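Local coordinates for phosphate-specific transport system accessory protein PhoU homolog (Pseudomonas aeruginosa, PDB 4Q25), which probably takes part in regulating phosphate uptake, as a helix-bundle homodimer of the PhoU family, at residues D70-C73 with V74-L77; P82-S85 with D86-I90. All coordinates share one frame; numbering follows the deposited sequence.

Contact 1 (D70-C73 with V74-L77)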
loop_
_atom_site.group_PDB
_atom_site.type_symbol
_atom_site.label_atom_id
_atom_site.label_comp_id
_atom_site.label_asym_id
_atom_site.label_seq_id
_atom_site.Cartn_x
_atom_site.Cartn_y
_atom_site.Cartn_z
ATOM N N ASP A 70 -4.018 11.983 -12.962
ATOM C CA ASP A 70 -2.584 12.290 -12.893
ATOM C C ASP A 70 -2.178 13.114 -14.089
ATOM O O ASP A 70 -1.450 14.072 -13.943
ATOM C CB ASP A 70 -1.703 11.020 -12.827
ATOM C CG ASP A 70 -1.559 10.471 -11.402
ATOM O OD1 ASP A 70 -1.189 11.234 -10.478
ATOM O OD2 ASP A 70 -1.808 9.257 -11.198
ATOM N N GLU A 71 -2.631 12.724 -15.268
ATOM C CA GLU A 71 -2.298 13.463 -16.497
ATOM C C GLU A 71 -2.886 14.857 -16.482
ATOM O O GLU A 71 -2.268 15.817 -16.931
ATOM C CB GLU A 71 -2.781 12.727 -17.729
ATOM C CG GLU A 71 -1.923 11.529 -18.076
ATOM C CD GLU A 71 -0.455 11.894 -18.225
ATOM O OE1 GLU A 71 -0.113 12.530 -19.239
ATOM O OE2 GLU A 71 0.334 11.563 -17.303
ATOM N N GLU A 72 -4.079 14.961 -15.930
ATOM C CA GLU A 72 -4.744 16.239 -15.748
ATOM C C GLU A 72 -3.932 17.171 -14.862
ATOM O O GLU A 72 -3.797 18.377 -15.156
ATOM C CB GLU A 72 -6.119 15.984 -15.138
ATOM C CG GLU A 72 -7.126 17.046 -15.412
ATOM C CD GLU A 72 -8.458 16.743 -14.763
ATOM O OE1 GLU A 72 -9.213 17.716 -14.528
ATOM O OE2 GLU A 72 -8.752 15.551 -14.491
ATOM N N CYS A 73 -3.396 16.631 -13.763
ATOM C CA CYS A 73 -2.528 17.425 -12.877
ATOM C C CYS A 73 -1.269 17.858 -13.591
ATOM O O CYS A 73 -0.638 18.873 -13.225
ATOM C CB CYS A 73 -2.109 16.646 -11.635
ATOM S SG CYS A 73 -3.451 16.208 -10.518
ATOM N N VAL A 74 -0.834 17.037 -14.519
ATOM C CA VAL A 74 0.315 17.355 -15.315
ATOM C C VAL A 74 0.034 18.515 -16.246
ATOM O O VAL A 74 0.759 19.460 -16.270
ATOM C CB VAL A 74 0.848 16.105 -16.055
ATOM C CG1 VAL A 74 1.778 16.456 -17.176
ATOM C CG2 VAL A 74 1.594 15.229 -15.102
ATOM N N ARG A 75 -1.079 18.483 -16.938
ATOM C CA ARG A 75 -1.382 19.532 -17.866
ATOM C C ARG A 75 -1.571 20.856 -17.167
ATOM O O ARG A 75 -1.028 21.892 -17.571
ATOM C CB ARG A 75 -2.584 19.143 -18.679
ATOM C CG ARG A 75 -2.455 17.755 -19.251
ATOM C CD ARG A 75 -3.453 17.461 -20.343
ATOM N NE ARG A 75 -4.810 17.778 -19.946
ATOM C CZ ARG A 75 -5.712 16.885 -19.574
ATOM N NH1 ARG A 75 -5.410 15.612 -19.548
ATOM N NH2 ARG A 75 -6.918 17.277 -19.238
ATOM N N ILE A 76 -2.268 20.811 -16.056
ATOM C CA ILE A 76 -2.512 22.010 -15.348
ATOM C C ILE A 76 -1.211 22.597 -14.905
ATOM O O ILE A 76 -1.012 23.767 -15.024
ATOM C CB ILE A 76 -3.341 21.768 -14.080
ATOM C CG1 ILE A 76 -4.799 21.607 -14.400
ATOM C CG2 ILE A 76 -3.245 22.940 -13.131
ATOM C CD1 ILE A 76 -5.615 21.238 -13.195
ATOM N N LEU A 77 -0.323 21.794 -14.371
ATOM C CA LEU A 77 0.924 22.321 -13.868
ATOM C C LEU A 77 1.785 22.875 -14.984
ATOM O O LEU A 77 2.486 23.835 -14.818
ATOM C CB LEU A 77 1.678 21.287 -13.068
ATOM C CG LEU A 77 1.256 21.055 -11.629
ATOM C CD1 LEU A 77 2.181 20.101 -10.942
ATOM C CD2 LEU A 77 1.164 22.328 -10.824
#
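In the C-terminal part of helix 59-78, within the helix bundle of the PhoU family, Arg75 folds back over Glu71 and Glu72. Four successive i to i+4 backbone bonds hold this stretch of helix; in the second, Arg75 N reaches Glu71 O at 2.9 Å. The arginine side chain starts off beside its own backbone N (chi1 -49°) and bends at chi3, which folds it toward the preceding turn. Its CG passes 3.0 Å from Glu71 O, and Glu72 CA lies over one face of the Arg75 guanidinium, 3.9 Å above its plane and offset toward the rim. The Glu72 side chain runs at a slant to that of Arg75, its CG 3.8 Å from Arg75 NH2. The carboxylate and guanidinium planes are nearly parallel, 7° apart, yet the charged ends do not meet, since Glu72 OE1 stays 5.3 Å from Arg75 NH2. Glu72 OE2 is instead hydrogen-bonded to His25. Val74, its CG2 3.5 Å from Asp70 O, packs on Ala84 of the second subunit; Asp70 and Glu71 make salt bridges to Lys95 and Arg88 of that subunit, and Glu71 OE2 a hydrogen bond to Tyr217 of that subunit. Ile76 packs against Phe15 and Val22 of helix 15-45, while Cys73 and Leu77 lean on Ile93 and Ile90 of helix 84-120.

Contact 2 (P82-S85 with D86-I90)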
loop_
_atom_site.group_PDB
_atom_site.type_symbol
_atom_site.label_atom_id
_atom_site.label_comp_id
_atom_site.label_asym_id
_atom_site.label_seq_id
_atom_site.Cartn_x
_atom_site.Cartn_y
_atom_site.Cartn_z
ATOM N N PRO A 82 1.909 27.708 -10.708
ATOM C CA PRO A 82 0.806 27.890 -9.789
ATOM C C PRO A 82 1.270 28.660 -8.580
ATOM O O PRO A 82 2.405 28.574 -8.192
ATOM C CB PRO A 82 0.583 26.475 -9.338
ATOM C CG PRO A 82 1.965 25.920 -9.452
ATOM C CD PRO A 82 2.553 26.551 -10.684
ATOM N N ALA A 83 0.361 29.375 -7.966
ATOM C CA ALA A 83 0.616 30.043 -6.717
ATOM C C ALA A 83 0.708 28.993 -5.658
ATOM O O ALA A 83 0.343 27.896 -5.877
ATOM C CB ALA A 83 -0.529 30.965 -6.404
ATOM N N ALA A 84 1.177 29.349 -4.488
ATOM C CA ALA A 84 1.489 28.399 -3.444
ATOM C C ALA A 84 0.325 27.552 -2.992
ATOM O O ALA A 84 0.490 26.390 -2.733
ATOM C CB ALA A 84 2.049 29.143 -2.250
ATOM N N SER A 85 -0.839 28.149 -2.861
ATOM C CA SER A 85 -2.014 27.435 -2.428
ATOM C C SER A 85 -2.505 26.474 -3.493
ATOM O O SER A 85 -2.936 25.392 -3.196
ATOM C CB SER A 85 -3.084 28.378 -1.889
ATOM O OG SER A 85 -3.887 28.899 -2.906
ATOM N N ASP A 86 -2.449 26.886 -4.740
ATOM C CA ASP A 86 -2.804 26.009 -5.829
ATOM C C ASP A 86 -1.848 24.862 -5.941
ATOM O O ASP A 86 -2.207 23.761 -6.262
ATOM C CB ASP A 86 -2.885 26.785 -7.114
ATOM C CG ASP A 86 -3.910 27.835 -7.037
ATOM O OD1 ASP A 86 -4.547 27.884 -5.993
ATOM O OD2 ASP A 86 -4.085 28.611 -7.975
ATOM N N LEU A 87 -0.595 25.131 -5.711
ATOM C CA LEU A 87 0.334 24.073 -5.805
ATOM C C LEU A 87 -0.009 23.076 -4.732
ATOM O O LEU A 87 0.023 21.909 -4.949
ATOM C CB LEU A 87 1.742 24.587 -5.663
ATOM C CG LEU A 87 2.733 23.458 -5.648
ATOM C CD1 LEU A 87 2.885 22.908 -7.045
ATOM C CD2 LEU A 87 4.046 23.930 -5.098
ATOM N N ARG A 88 -0.373 23.543 -3.567
ATOM C CA ARG A 88 -0.696 22.618 -2.516
ATOM C C ARG A 88 -1.877 21.742 -2.942
ATOM O O ARG A 88 -1.932 20.583 -2.643
ATOM C CB ARG A 88 -0.971 23.369 -1.225
ATOM C CG ARG A 88 0.247 24.048 -0.640
ATOM C CD ARG A 88 0.148 24.217 0.855
ATOM N NE ARG A 88 -1.081 24.864 1.253
ATOM C CZ ARG A 88 -1.253 26.164 1.239
ATOM N NH1 ARG A 88 -0.283 26.934 0.822
ATOM N NH2 ARG A 88 -2.392 26.690 1.605
ATOM N N LEU A 89 -2.813 22.318 -3.657
ATOM C CA LEU A 89 -4.005 21.596 -4.090
ATOM C C LEU A 89 -3.717 20.496 -5.115
ATOM O O LEU A 89 -4.181 19.377 -4.960
ATOM C CB LEU A 89 -5.055 22.549 -4.654
ATOM C CG LEU A 89 -6.356 21.907 -5.153
ATOM C CD1 LEU A 89 -7.205 21.354 -4.009
ATOM C CD2 LEU A 89 -7.153 22.912 -5.954
ATOM N N ILE A 90 -2.991 20.831 -6.173
ATOM C CA ILE A 90 -2.551 19.847 -7.161
ATOM C C ILE A 90 -1.760 18.717 -6.490
ATOM O O ILE A 90 -1.943 17.543 -6.798
ATOM C CB ILE A 90 -1.642 20.483 -8.219
ATOM C CG1 ILE A 90 -2.390 21.557 -9.003
ATOM C CG2 ILE A 90 -1.073 19.429 -9.170
ATOM C CD1 ILE A 90 -3.476 21.007 -9.889
#
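The Arg88 guanidinium sets one face over Ser85 CA, which sits 3.6 Å from its plane, toward the rim of the group. Its NH2 lies 3.9 Å from Ser85 CB, and NH1 approaches Ala84 O obliquely. Arg88 folds back over the first turn of helix 84-120 because its chain, begun beside the backbone N, bends at chi3 (-52°). Its methylene CG also rests 3.2 Å from Ala84 O, the same carbonyl that accepts the backbone bond from Arg88 N.

Ala83 holds the N-cap position. It has no polar side chain to offer the helix, but its carbonyl oxygen receives Leu87 N at 2.9 Å and so closes the first turn. The next two bonds run from Arg88 N to Ala84 O and from Leu89 N to Ser85 O. Pro82, just before the cap, packs on the first turn: its ring atom CG meets Leu87 CD1 at 4.0 Å, the two side chains crossing at a slant, while CB lies 4.1 Å from Asp86 CB. Elsewhere on the turn, Ser85 OG gives a weak hydrogen bond to Asp86 OD1, 3.3 Å away.

Leu87 also packs on Ala78 of the second subunit, and Leu89 reaches Leu19 and Leu218 of its own chain. Within the contact Arg88 meets mainly carbon and a carbonyl; its NH2 finds a hydrogen-bond acceptor in Leu218 O of helix 188-220. The chemistry thus combines an apolar proline-leucine contact at the helix start with a guanidinium that ties this end to the last helix. Near the positive end of the helix 84-120 dipole the cation would probably be disfavoured, but Leu218 O and the carboxylate of Glu71 of the second subunit lie against it.

How the contacts relate
Contact 1 comes first along the chain, near the C-terminal end of helix 59-78, and contact 2 follows at the start of helix 84-120, so the two flank the turn that joins these consecutive helices. Their centres are 12 Å apart, and they touch. Ile90 of contact 2 fits among the side chains of contact 1, with its CD1 at 3.8 Å from Ile76 CG2, and Pro82 CG packs on Leu77 CD2 at 3.9 Å. Both lie on the same side of the chain's centre. The dimer joins them again: Glu71 of one subunit pairs with Arg88 of the other, consistent with this end of the bundle contributing to homodimerization.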